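Local coordinates for 5-formyltetrahydrofolate cyclo-ligase family protein (Bacillus anthracis, PDB 2JCB), which probably catalyses the ATP-dependent cyclisation of 5-formyltetrahydrofolate to 5,10-methenyltetrahydrofolate in folate metabolism, at residues E22-L27 with E62-T67; G56-M61 with I131-A136; A136-G141 with Q170-I175; L163-S168 with K186-K191. One frame throughout, in Å; residues are numbered along the deposited sequence.

Overall arrangement
Interactions 2 and 4 sit on the mixed eight-stranded sheet of a Rossmann-like fold; interaction 3 involves strand 136-137 of a two-stranded sheet. Interaction 2 lies about 2 Å from the chain's centre, where loops leave parallel strands 54-56 and 129-131. Interaction 4, centred about 11 Å away, pairs the next strands, 161-165 and 186-189, and V132 N of interaction 2 bonds to L163 O of interaction 4. Interaction 3, also about 11 Å from interaction 4, shares A136 with interaction 2. Interaction 1 closes before 3 and 4 open; its segments alternate with those of interaction 2, as do those of 3 and 4. Interaction 1 ties helix 6-26, with part of the ADP pocket, to the loop after strand 54-56.

Interaction 1: E22-L27 with E62-T67; sequences EHMNSL and ENEVNT
M24 swings CG to the side opposite its own backbone nitrogen (chi1 -164°) and bends only at chi3 (-75°), a course that carries the thioether across to the backbone of N63 and E64. M24 CG comes 3.7 Å from N63 O, and M24 SD lies 3.8 Å from E64 CA. Coming the other way, the N63 amide reaches the end of helix 6-26, where N63 ND2 donates to M24 O at 3.1 Å with an N-H...O angle of 153°. M24 O lies close to the plane of that amide. The same carbonyl also accepts from L27 N at 3.1 Å, so two donors hold it as the helix finishes. A water adds a second link: it accepts from N63 ND2 at 3.1 Å and donates to L27 O at 2.6 Å. At the outer margin, N25 OD1 rests 4.0 Å from E62 CB, the amide standing almost perpendicular to the E62 carboxylate. Beyond the pair, Y167 OH bonds to N63 O, and E64 OE1 takes its hydrogen bond from M61 N. Carbonyls at the C-terminal end of a helix carry partial negative charge, which probably strengthens the pull on the N63 amide; one nitrogen thus ties the loop to the helix end directly and through water.

Interaction 2: G56-M61 with I131-A136; sequences GITLSM and IVPGVA
I57 and I131 lie side by side and point the same way, their ends meeting at CD1 to CD1, 4.1 Å apart. One residue after I57 and two after I131, the T58 side chain slants across the ring of P133. T58 OG1 takes the place between its own nitrogen and carbonyl carbon (chi1 63°), and this leaves CG2 to come down on the ring: T58 CG2 is 3.6 Å from P133 CG. T58 OG1 approaches a different ring atom, P133 CB, at 3.6 Å. Behind these side chains the backbones are just parting. I131 N donates to G56 O at 2.8 Å in an almost straight bond (174°), the one direct hydrogen bond between the two segments. The next rung of a parallel ladder would run from T58 N to I131 O, but here a water is inserted, accepting from T58 N at 3.0 Å and donating to I131 O at 2.9 Å. The two polar backbone atoms are therefore satisfied while the chains diverge. Y151 of helix 150-154 packs on both T58 and P133, and I70 and I71 of helix 68-76 lie on I57. The P133 side chain is about 5 Å from a phosphate ion, probably from the crystallisation liquor, and about 9 Å from ADP. Parallel strands separating at their C-terminal ends, with loops running out toward the nucleotide, are typical of the Rossmann-like fold, in which that edge of the sheet usually carries the active site.

Interaction 3: A136-G141 with Q170-I175; sequences AYTERG and QMVEHI
Y137 and M171 form a single beta bridge, just ahead of the type I turn from T138 to G141. Y137 N donates to Q170 O at 3.0 Å, and V172 N returns a bond of 2.7 Å to Y137 O. The side chain of I175 seals one flank. From its root, I175 CB faces T138 CG2; the next atom, I175 CG1, moves in to 3.7 Å from the same methyl. With CG1 opposite the carbonyl carbon (chi1 -72°) and the chain extended at chi2 (-179°), the tip reaches the backbone of A136 and Y137, where I175 CD1 is 3.5 Å from A136 O and also touches Y137 CA. I144 of the neighbouring strand packs against this isoleucine as well. M171 instead folds back on itself, bringing its SD to Y137 CB and its CE to 3.4 Å from T138 C. T138 OG1 is bonded to E142, beyond the turn. The I175 side chain lies about 7 Å from the bound magnesium ion, which places this bridge close to the nucleotide site. R140, whose NE pairs with E142 and whose NH2 forms a salt bridge with E139, reaches back from the turn to the second segment. The guanidinium is turned so that two acceptors lie in its plane at NH1: E173 O at 3.0 Å, and a water that also accepts from I175 N at 2.8 Å.

Interaction 4: L163-S168 with K186-K191; sequences LSLAYS and KIITEK
Strands 161-165 and 186-189 run side by side and parallel in the Rossmann-like sheet, and past the strand ends the E190 carboxylate grips both the backbone N and the hydroxyl of S168. The ladder has three direct bonds: S164 N to K186 O at 2.8 Å, I188 N to S164 O at 2.9 Å, and A166 N to I188 O at 2.9 Å. On one face L165 and I188 lie alongside each other, with L165 CD2 3.9 Å from I188 CD1, while L163 CD1 comes at that same methyl at a slant. On the other face A166 CB meets I187 CG2 at 4.0 Å. Where the ladder stops, the E190 carboxylate takes over. E190 bends at chi2 (-84°) so that both oxygens turn back to S168: OE1 accepts from S168 N at 2.8 Å through its syn lone pair, and OE2 accepts from S168 OG at 2.7 Å, the hydroxyl standing 40° out of the carboxylate plane. The aliphatic end of K191 leans on the same hydroxyl. Further out, Y137 covers the face made by S164, A166 and I187, and S42 of helix 29-44 lies against I188 on the other. S164 OG bonds to V132 O in the adjoining strand's exit loop, and K186 NZ is held by Q46 and E48. The chain around E190 is itself braced by an ST turn, in which K191 N donates to T189 OG1 at 3.1 Å.

Interaction 1: E22-L27 with E62-T67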
loop_
_atom_site.group_PDB
_atom_site.type_symbol
_atom_site.label_atom_id
_atom_site.label_comp_id
_atom_site.label_asym_id
_atom_site.label_seq_id
_atom_site.Cartn_x
_atom_site.Cartn_y
_atom_site.Cartn_z
ATOM N N GLU A 22 -16.410 -3.828 0.624
ATOM C CA GLU A 22 -17.615 -4.136 1.415
ATOM C C GLU A 22 -17.246 -5.091 2.539
ATOM O O GLU A 22 -17.654 -4.900 3.683
ATOM C CB GLU A 22 -18.680 -4.766 0.533
ATOM C CG GLU A 22 -19.964 -5.117 1.235
ATOM C CD GLU A 22 -21.084 -5.418 0.249
ATOM O OE1 GLU A 22 -20.765 -5.780 -0.912
ATOM O OE2 GLU A 22 -22.275 -5.298 0.624
ATOM N N HIS A 23 -16.448 -6.102 2.210
ATOM C CA HIS A 23 -15.994 -7.060 3.191
ATOM C C HIS A 23 -15.123 -6.332 4.234
ATOM O O HIS A 23 -15.299 -6.532 5.424
ATOM C CB HIS A 23 -15.242 -8.204 2.505
ATOM C CG HIS A 23 -14.959 -9.374 3.397
ATOM N ND1 HIS A 23 -14.520 -9.236 4.699
ATOM C CD2 HIS A 23 -15.045 -10.708 3.171
ATOM C CE1 HIS A 23 -14.371 -10.431 5.241
ATOM N NE2 HIS A 23 -14.671 -11.342 4.333
ATOM N N MET A 24 -14.210 -5.482 3.782
ATOM C CA MET A 24 -13.305 -4.771 4.677
ATOM C C MET A 24 -14.081 -3.875 5.640
ATOM O O MET A 24 -13.807 -3.844 6.834
ATOM C CB MET A 24 -12.301 -3.928 3.891
ATOM C CG MET A 24 -11.135 -3.488 4.723
ATOM S SD MET A 24 -9.957 -2.739 3.628
ATOM C CE MET A 24 -9.229 -4.100 2.792
ATOM N N ASN A 25 -15.035 -3.143 5.089
ATOM C CA ASN A 25 -15.915 -2.300 5.882
ATOM C C ASN A 25 -16.750 -3.079 6.901
ATOM O O ASN A 25 -17.135 -2.515 7.932
ATOM C CB ASN A 25 -16.799 -1.458 4.966
ATOM C CG ASN A 25 -16.027 -0.302 4.336
ATOM O OD1 ASN A 25 -15.128 0.275 4.955
ATOM N ND2 ASN A 25 -16.392 0.055 3.110
ATOM N N SER A 26 -17.059 -4.346 6.618
ATOM C CA SER A 26 -17.815 -5.138 7.563
ATOM C C SER A 26 -16.983 -5.690 8.721
ATOM O O SER A 26 -17.589 -6.179 9.699
ATOM C CB SER A 26 -18.559 -6.298 6.866
ATOM O OG SER A 26 -17.592 -7.248 6.415
ATOM N N LEU A 27 -15.648 -5.627 8.622
ATOM C CA LEU A 27 -14.763 -6.178 9.654
ATOM C C LEU A 27 -15.101 -5.627 11.028
ATOM O O LEU A 27 -15.165 -4.412 11.196
ATOM C CB LEU A 27 -13.296 -5.862 9.390
ATOM C CG LEU A 27 -12.423 -6.770 8.560
ATOM C CD1 LEU A 27 -10.968 -6.236 8.719
ATOM C CD2 LEU A 27 -12.589 -8.242 8.945
ATOM N N GLU A 62 -10.180 3.997 7.022
ATOM C CA GLU A 62 -11.237 3.015 7.389
ATOM C C GLU A 62 -10.627 1.738 7.943
ATOM O O GLU A 62 -9.876 1.804 8.907
ATOM C CB GLU A 62 -12.214 2.701 6.235
ATOM C CG GLU A 62 -11.602 2.542 4.832
ATOM C CD GLU A 62 -11.679 3.823 3.994
ATOM O OE1 GLU A 62 -10.890 3.941 3.020
ATOM O OE2 GLU A 62 -12.520 4.704 4.315
ATOM N N ASN A 63 -10.976 0.582 7.363
ATOM C CA ASN A 63 -10.552 -0.695 7.948
ATOM C C ASN A 63 -9.318 -1.324 7.254
ATOM O O ASN A 63 -8.971 -2.486 7.519
ATOM C CB ASN A 63 -11.725 -1.678 8.046
ATOM C CG ASN A 63 -12.629 -1.436 9.309
ATOM O OD1 ASN A 63 -12.211 -0.786 10.270
ATOM N ND2 ASN A 63 -13.822 -2.030 9.321
ATOM N N GLU A 64 -8.621 -0.538 6.414
ATOM C CA GLU A 64 -7.386 -1.016 5.780
ATOM C C GLU A 64 -6.362 -1.396 6.832
ATOM O O GLU A 64 -6.246 -0.724 7.894
ATOM C CB GLU A 64 -6.743 0.094 4.935
ATOM C CG GLU A 64 -7.586 0.435 3.757
ATOM C CD GLU A 64 -7.400 1.857 3.272
ATOM O OE1 GLU A 64 -6.360 2.473 3.633
ATOM O OE2 GLU A 64 -8.333 2.358 2.563
ATOM N N VAL A 65 -5.558 -2.441 6.558
ATOM C CA VAL A 65 -4.453 -2.728 7.512
ATOM C C VAL A 65 -3.748 -1.451 8.049
ATOM O O VAL A 65 -3.277 -0.588 7.279
ATOM C CB VAL A 65 -3.365 -3.688 6.914
ATOM C CG1 VAL A 65 -2.183 -3.877 7.928
ATOM C CG2 VAL A 65 -4.049 -5.002 6.378
ATOM N N ASN A 66 -3.727 -1.362 9.367
ATOM C CA ASN A 66 -3.311 -0.154 10.043
ATOM C C ASN A 66 -1.798 0.140 9.863
ATOM O O ASN A 66 -0.965 -0.644 10.297
ATOM C CB ASN A 66 -3.676 -0.251 11.510
ATOM C CG ASN A 66 -3.501 1.090 12.221
ATOM O OD1 ASN A 66 -3.204 2.117 11.572
ATOM N ND2 ASN A 66 -3.706 1.102 13.532
ATOM N N THR A 67 -1.457 1.218 9.145
ATOM C CA THR A 67 -0.084 1.578 8.902
ATOM C C THR A 67 0.493 2.568 9.893
ATOM O O THR A 67 1.725 2.857 9.857
ATOM C CB THR A 67 0.119 2.145 7.480
ATOM O OG1 THR A 67 -0.661 3.347 7.338
ATOM C CG2 THR A 67 -0.284 1.076 6.365
HETATM O O HOH W 1 -15.489 -1.972 11.957
#

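Interaction 2: G56-M61 with I131-A136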
loop_
_atom_site.group_PDB
_atom_site.type_symbol
_atom_site.label_atom_id
_atom_site.label_comp_id
_atom_site.label_asym_id
_atom_site.label_seq_id
_atom_site.Cartn_x
_atom_site.Cartn_y
_atom_site.Cartn_z
ATOM N N GLY A 56 8.822 3.747 2.053
ATOM C CA GLY A 56 7.671 4.467 1.442
ATOM C C GLY A 56 6.410 3.720 1.911
ATOM O O GLY A 56 6.340 2.471 1.844
ATOM N N ILE A 57 5.413 4.479 2.382
ATOM C CA ILE A 57 4.188 3.846 2.910
ATOM C C ILE A 57 3.025 4.831 2.744
ATOM O O ILE A 57 3.244 6.015 2.515
ATOM C CB ILE A 57 4.357 3.491 4.406
ATOM C CG1 ILE A 57 3.234 2.599 4.954
ATOM C CG2 ILE A 57 4.726 4.773 5.316
ATOM C CD1 ILE A 57 3.643 1.903 6.241
ATOM N N THR A 58 1.822 4.298 2.846
ATOM C CA THR A 58 0.577 5.146 2.791
ATOM C C THR A 58 0.001 5.253 4.213
ATOM O O THR A 58 0.368 4.484 5.125
ATOM C CB THR A 58 -0.483 4.625 1.818
ATOM O OG1 THR A 58 -0.941 3.333 2.246
ATOM C CG2 THR A 58 0.098 4.630 0.408
ATOM N N LEU A 59 -0.864 6.254 4.428
ATOM C CA LEU A 59 -1.552 6.423 5.693
ATOM C C LEU A 59 -2.897 5.704 5.527
ATOM O O LEU A 59 -3.700 6.054 4.669
ATOM C CB LEU A 59 -1.778 7.926 5.978
ATOM C CG LEU A 59 -0.401 8.627 6.085
ATOM C CD1 LEU A 59 -0.420 10.084 5.692
ATOM C CD2 LEU A 59 0.223 8.381 7.422
ATOM N N SER A 60 -3.105 4.659 6.297
ATOM C CA SER A 60 -4.282 3.826 6.106
ATOM C C SER A 60 -5.591 4.556 6.516
ATOM O O SER A 60 -5.600 5.421 7.399
ATOM C CB SER A 60 -4.125 2.558 6.926
ATOM O OG SER A 60 -3.764 2.880 8.236
ATOM N N MET A 61 -6.688 4.135 5.900
ATOM C CA MET A 61 -8.024 4.701 6.167
ATOM C C MET A 61 -9.027 3.608 6.466
ATOM O O MET A 61 -8.786 2.432 6.156
ATOM C CB MET A 61 -8.514 5.464 4.944
ATOM C CG MET A 61 -7.817 6.800 4.757
ATOM S SD MET A 61 -8.334 7.698 3.279
ATOM C CE MET A 61 -10.036 7.167 3.049
ATOM N N ILE A 131 5.944 -0.022 0.629
ATOM C CA ILE A 131 4.848 -0.816 1.174
ATOM C C ILE A 131 3.634 -0.348 0.333
ATOM O O ILE A 131 3.140 0.788 0.550
ATOM C CB ILE A 131 4.743 -0.611 2.682
ATOM C CG1 ILE A 131 6.045 -1.205 3.323
ATOM C CG2 ILE A 131 3.492 -1.293 3.182
ATOM C CD1 ILE A 131 6.176 -0.973 4.830
ATOM N N VAL A 132 3.082 -1.205 -0.538
ATOM C CA VAL A 132 2.170 -0.741 -1.576
ATOM C C VAL A 132 0.757 -1.046 -1.101
ATOM O O VAL A 132 0.516 -2.141 -0.693
ATOM C CB VAL A 132 2.514 -1.440 -2.912
ATOM C CG1 VAL A 132 1.381 -1.211 -3.984
ATOM C CG2 VAL A 132 3.935 -1.013 -3.398
ATOM N N PRO A 133 -0.143 -0.041 -1.039
ATOM C CA PRO A 133 -1.554 -0.321 -0.650
ATOM C C PRO A 133 -2.384 -0.971 -1.739
ATOM O O PRO A 133 -1.961 -1.054 -2.872
ATOM C CB PRO A 133 -2.110 1.093 -0.380
ATOM C CG PRO A 133 -1.399 1.908 -1.462
ATOM C CD PRO A 133 0.055 1.375 -1.387
ATOM N N GLY A 134 -3.588 -1.412 -1.428
ATOM C CA GLY A 134 -4.309 -2.114 -2.459
ATOM C C GLY A 134 -5.524 -2.734 -1.897
ATOM O O GLY A 134 -5.659 -2.754 -0.662
ATOM N N VAL A 135 -6.371 -3.179 -2.818
ATOM C CA VAL A 135 -7.666 -3.797 -2.502
ATOM C C VAL A 135 -7.573 -5.325 -2.584
ATOM O O VAL A 135 -7.957 -6.025 -1.651
ATOM C CB VAL A 135 -8.865 -3.211 -3.327
ATOM C CG1 VAL A 135 -10.125 -3.899 -2.948
ATOM C CG2 VAL A 135 -8.984 -1.727 -3.044
ATOM N N ALA A 136 -7.197 -5.858 -3.740
ATOM C CA ALA A 136 -7.212 -7.329 -3.875
ATOM C C ALA A 136 -5.938 -7.802 -4.533
ATOM O O ALA A 136 -5.295 -7.049 -5.286
ATOM C CB ALA A 136 -8.372 -7.760 -4.693
HETATM O O HOH W 2 0.970 1.470 2.320
#

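Interaction 3: A136-G141 with Q170-I175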
loop_
_atom_site.group_PDB
_atom_site.type_symbol
_atom_site.label_atom_id
_atom_site.label_comp_id
_atom_site.label_asym_id
_atom_site.label_seq_id
_atom_site.Cartn_x
_atom_site.Cartn_y
_atom_site.Cartn_z
ATOM N N ALA A 136 -7.197 -5.858 -3.740
ATOM C CA ALA A 136 -7.212 -7.329 -3.875
ATOM C C ALA A 136 -5.938 -7.802 -4.533
ATOM O O ALA A 136 -5.295 -7.049 -5.286
ATOM C CB ALA A 136 -8.372 -7.760 -4.693
ATOM N N TYR A 137 -5.542 -9.047 -4.237
ATOM C CA TYR A 137 -4.284 -9.562 -4.777
ATOM C C TYR A 137 -4.422 -11.020 -5.157
ATOM O O TYR A 137 -5.307 -11.715 -4.642
ATOM C CB TYR A 137 -3.179 -9.461 -3.722
ATOM C CG TYR A 137 -2.942 -8.078 -3.085
ATOM C CD1 TYR A 137 -1.983 -7.220 -3.601
ATOM C CD2 TYR A 137 -3.702 -7.665 -1.992
ATOM C CE1 TYR A 137 -1.812 -5.934 -3.009
ATOM C CE2 TYR A 137 -3.544 -6.426 -1.391
ATOM C CZ TYR A 137 -2.581 -5.578 -1.901
ATOM O OH TYR A 137 -2.447 -4.332 -1.299
ATOM N N THR A 138 -3.524 -11.485 -6.012
ATOM C CA THR A 138 -3.399 -12.942 -6.244
ATOM C C THR A 138 -2.061 -13.444 -5.694
ATOM O O THR A 138 -1.186 -12.639 -5.341
ATOM C CB THR A 138 -3.504 -13.312 -7.717
ATOM O OG1 THR A 138 -2.320 -12.869 -8.394
ATOM C CG2 THR A 138 -4.740 -12.679 -8.295
ATOM N N GLU A 139 -1.927 -14.779 -5.670
ATOM C CA GLU A 139 -0.703 -15.493 -5.251
ATOM C C GLU A 139 0.476 -15.041 -6.086
ATOM O O GLU A 139 1.624 -15.044 -5.611
ATOM C CB GLU A 139 -0.868 -17.026 -5.412
ATOM C CG GLU A 139 -1.198 -17.511 -6.848
ATOM C CD GLU A 139 -0.958 -19.017 -7.149
ATOM O OE1 GLU A 139 -0.857 -19.842 -6.210
ATOM O OE2 GLU A 139 -0.900 -19.368 -8.362
ATOM N N ARG A 140 0.168 -14.603 -7.300
ATOM C CA ARG A 140 1.129 -14.129 -8.277
ATOM C C ARG A 140 1.610 -12.664 -8.101
ATOM O O ARG A 140 2.361 -12.163 -8.947
ATOM C CB ARG A 140 0.526 -14.308 -9.665
ATOM C CG ARG A 140 0.390 -15.790 -10.071
ATOM C CD ARG A 140 -0.432 -15.961 -11.317
ATOM N NE ARG A 140 -1.826 -15.558 -11.140
ATOM C CZ ARG A 140 -2.756 -16.271 -10.509
ATOM N NH1 ARG A 140 -3.991 -15.802 -10.420
ATOM N NH2 ARG A 140 -2.464 -17.441 -9.949
ATOM N N GLY A 141 1.187 -11.976 -7.038
ATOM C CA GLY A 141 1.601 -10.597 -6.848
ATOM C C GLY A 141 0.767 -9.614 -7.645
ATOM O O GLY A 141 1.065 -8.431 -7.621
ATOM N N GLN A 170 -8.458 -10.538 1.323
ATOM C CA GLN A 170 -8.130 -9.719 0.162
ATOM C C GLN A 170 -7.441 -10.519 -0.906
ATOM O O GLN A 170 -7.303 -10.047 -2.037
ATOM C CB GLN A 170 -7.211 -8.578 0.593
ATOM C CG GLN A 170 -7.894 -7.497 1.409
ATOM C CD GLN A 170 -6.899 -6.427 1.864
ATOM O OE1 GLN A 170 -6.465 -6.389 2.998
ATOM N NE2 GLN A 170 -6.596 -5.497 0.944
ATOM N N MET A 171 -7.028 -11.743 -0.564
ATOM C CA MET A 171 -6.488 -12.676 -1.576
ATOM C C MET A 171 -7.574 -13.304 -2.426
ATOM O O MET A 171 -8.586 -13.850 -1.918
ATOM C CB MET A 171 -5.626 -13.758 -0.896
ATOM C CG MET A 171 -4.493 -13.223 -0.042
ATOM S SD MET A 171 -3.328 -12.171 -0.942
ATOM C CE MET A 171 -2.965 -13.093 -2.450
ATOM N N VAL A 172 -7.404 -13.214 -3.744
ATOM C CA VAL A 172 -8.401 -13.801 -4.655
ATOM C C VAL A 172 -7.769 -14.715 -5.695
ATOM O O VAL A 172 -6.584 -14.666 -5.952
ATOM C CB VAL A 172 -9.346 -12.753 -5.343
ATOM C CG1 VAL A 172 -10.045 -11.849 -4.309
ATOM C CG2 VAL A 172 -8.588 -11.933 -6.370
ATOM N N GLU A 173 -8.594 -15.556 -6.307
ATOM C CA GLU A 173 -8.079 -16.555 -7.212
ATOM C C GLU A 173 -7.581 -15.964 -8.524
ATOM O O GLU A 173 -6.575 -16.411 -9.087
ATOM C CB GLU A 173 -9.173 -17.567 -7.476
ATOM C CG GLU A 173 -9.330 -18.570 -6.353
ATOM C CD GLU A 173 -8.126 -19.472 -6.255
ATOM O OE1 GLU A 173 -7.791 -20.102 -7.286
ATOM O OE2 GLU A 173 -7.500 -19.520 -5.168
ATOM N N HIS A 174 -8.270 -14.930 -8.986
ATOM C CA HIS A 174 -8.021 -14.363 -10.307
ATOM C C HIS A 174 -8.338 -12.871 -10.306
ATOM O O HIS A 174 -9.343 -12.434 -9.727
ATOM C CB HIS A 174 -8.864 -15.125 -11.364
ATOM C CG HIS A 174 -8.893 -14.485 -12.714
ATOM N ND1 HIS A 174 -9.760 -13.461 -13.039
ATOM C CD2 HIS A 174 -8.185 -14.748 -13.840
ATOM C CE1 HIS A 174 -9.579 -13.114 -14.303
ATOM N NE2 HIS A 174 -8.633 -13.882 -14.814
ATOM N N ILE A 175 -7.453 -12.107 -10.940
ATOM C CA ILE A 175 -7.641 -10.696 -11.215
ATOM C C ILE A 175 -7.436 -10.528 -12.707
ATOM O O ILE A 175 -6.522 -11.143 -13.272
ATOM C CB ILE A 175 -6.601 -9.848 -10.408
ATOM C CG1 ILE A 175 -6.947 -9.836 -8.922
ATOM C CG2 ILE A 175 -6.509 -8.411 -10.959
ATOM C CD1 ILE A 175 -5.957 -9.008 -8.121
HETATM O O HOH W 3 -3.671 -4.117 1.126
HETATM O O HOH W 4 -4.349 -16.216 -5.751
HETATM O O HOH W 5 -5.148 -13.425 -11.916
HETATM O O HOH W 6 -4.547 -18.356 -7.440
#

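Interaction 4: L163-S168 with K186-K191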
loop_
_atom_site.group_PDB
_atom_site.type_symbol
_atom_site.label_atom_id
_atom_site.label_comp_id
_atom_site.label_asym_id
_atom_site.label_seq_id
_atom_site.Cartn_x
_atom_site.Cartn_y
_atom_site.Cartn_z
ATOM N N LEU A 163 6.381 -4.562 -1.227
ATOM C CA LEU A 163 5.549 -5.549 -0.562
ATOM C C LEU A 163 4.242 -4.914 -0.247
ATOM O O LEU A 163 4.149 -3.721 -0.118
ATOM C CB LEU A 163 6.202 -6.160 0.706
ATOM C CG LEU A 163 6.394 -5.373 1.970
ATOM C CD1 LEU A 163 5.025 -5.280 2.832
ATOM C CD2 LEU A 163 7.546 -6.010 2.785
ATOM N N SER A 164 3.226 -5.758 -0.117
ATOM C CA SER A 164 1.890 -5.322 0.285
ATOM C C SER A 164 1.480 -6.069 1.514
ATOM O O SER A 164 1.926 -7.200 1.745
ATOM C CB SER A 164 0.876 -5.514 -0.825
ATOM O OG SER A 164 1.130 -4.680 -1.950
ATOM N N LEU A 165 0.702 -5.381 2.353
ATOM C CA LEU A 165 0.079 -5.941 3.552
ATOM C C LEU A 165 -1.400 -6.180 3.251
ATOM O O LEU A 165 -2.052 -5.280 2.722
ATOM C CB LEU A 165 0.259 -4.952 4.714
ATOM C CG LEU A 165 1.690 -4.459 4.931
ATOM C CD1 LEU A 165 1.861 -3.344 6.025
ATOM C CD2 LEU A 165 2.587 -5.658 5.280
ATOM N N ALA A 166 -1.957 -7.357 3.595
ATOM C CA ALA A 166 -3.307 -7.689 3.248
ATOM C C ALA A 166 -3.920 -8.651 4.233
ATOM O O ALA A 166 -3.245 -9.537 4.721
ATOM C CB ALA A 166 -3.364 -8.249 1.853
ATOM N N TYR A 167 -5.209 -8.482 4.514
ATOM C CA TYR A 167 -5.934 -9.515 5.215
ATOM C C TYR A 167 -6.088 -10.663 4.198
ATOM O O TYR A 167 -6.152 -10.452 2.965
ATOM C CB TYR A 167 -7.332 -9.021 5.577
ATOM C CG TYR A 167 -7.328 -7.750 6.359
ATOM C CD1 TYR A 167 -6.908 -7.754 7.693
ATOM C CD2 TYR A 167 -7.838 -6.546 5.820
ATOM C CE1 TYR A 167 -6.930 -6.601 8.437
ATOM C CE2 TYR A 167 -7.883 -5.364 6.592
ATOM C CZ TYR A 167 -7.417 -5.415 7.905
ATOM O OH TYR A 167 -7.381 -4.311 8.774
ATOM N N SER A 168 -6.112 -11.884 4.712
ATOM C CA SER A 168 -6.207 -13.034 3.829
ATOM C C SER A 168 -7.439 -13.030 2.902
ATOM O O SER A 168 -7.363 -13.551 1.791
ATOM C CB SER A 168 -6.043 -14.351 4.608
ATOM O OG SER A 168 -7.145 -14.576 5.415
ATOM N N LYS A 186 5.976 -9.229 -2.866
ATOM C CA LYS A 186 5.630 -10.018 -1.670
ATOM C C LYS A 186 4.344 -9.509 -1.079
ATOM O O LYS A 186 4.081 -8.290 -1.082
ATOM C CB LYS A 186 6.723 -9.826 -0.615
ATOM C CG LYS A 186 6.412 -10.630 0.716
ATOM C CD LYS A 186 7.483 -10.424 1.762
ATOM C CE LYS A 186 8.714 -11.293 1.457
ATOM N NZ LYS A 186 9.761 -11.171 2.521
ATOM N N ILE A 187 3.528 -10.428 -0.568
ATOM C CA ILE A 187 2.270 -10.048 0.105
ATOM C C ILE A 187 2.375 -10.719 1.509
ATOM O O ILE A 187 2.693 -11.919 1.598
ATOM C CB ILE A 187 0.972 -10.463 -0.663
ATOM C CG1 ILE A 187 0.939 -9.810 -2.076
ATOM C CG2 ILE A 187 -0.290 -10.045 0.129
ATOM C CD1 ILE A 187 0.375 -10.660 -3.096
ATOM N N ILE A 188 2.157 -9.951 2.571
ATOM C CA ILE A 188 2.101 -10.469 3.940
ATOM C C ILE A 188 0.638 -10.432 4.399
ATOM O O ILE A 188 0.031 -9.341 4.402
ATOM C CB ILE A 188 2.944 -9.613 4.861
ATOM C CG1 ILE A 188 4.398 -9.515 4.341
ATOM C CG2 ILE A 188 2.920 -10.187 6.262
ATOM C CD1 ILE A 188 5.166 -8.555 5.089
ATOM N N THR A 189 0.099 -11.579 4.810
ATOM C CA THR A 189 -1.239 -11.680 5.395
ATOM C C THR A 189 -1.070 -12.192 6.806
ATOM O O THR A 189 0.082 -12.416 7.278
ATOM C CB THR A 189 -2.173 -12.645 4.612
ATOM O OG1 THR A 189 -1.757 -13.999 4.848
ATOM C CG2 THR A 189 -2.192 -12.337 3.085
ATOM N N GLU A 190 -2.185 -12.448 7.495
ATOM C CA GLU A 190 -2.044 -12.927 8.866
ATOM C C GLU A 190 -1.675 -14.431 8.867
ATOM O O GLU A 190 -1.411 -14.996 9.929
ATOM C CB GLU A 190 -3.343 -12.695 9.662
ATOM C CG GLU A 190 -4.535 -13.594 9.220
ATOM C CD GLU A 190 -5.332 -13.075 8.015
ATOM O OE1 GLU A 190 -4.891 -12.226 7.227
ATOM O OE2 GLU A 190 -6.436 -13.580 7.851
ATOM N N LYS A 191 -1.757 -15.068 7.710
ATOM C CA LYS A 191 -1.517 -16.498 7.556
ATOM C C LYS A 191 -0.111 -16.808 6.989
ATOM O O LYS A 191 0.272 -17.980 6.966
ATOM C CB LYS A 191 -2.553 -17.090 6.566
ATOM C CG LYS A 191 -4.010 -17.190 7.001
ATOM C CD LYS A 191 -4.792 -17.824 5.883
ATOM C CE LYS A 191 -6.233 -17.813 6.220
ATOM N NZ LYS A 191 -6.953 -18.784 5.351
#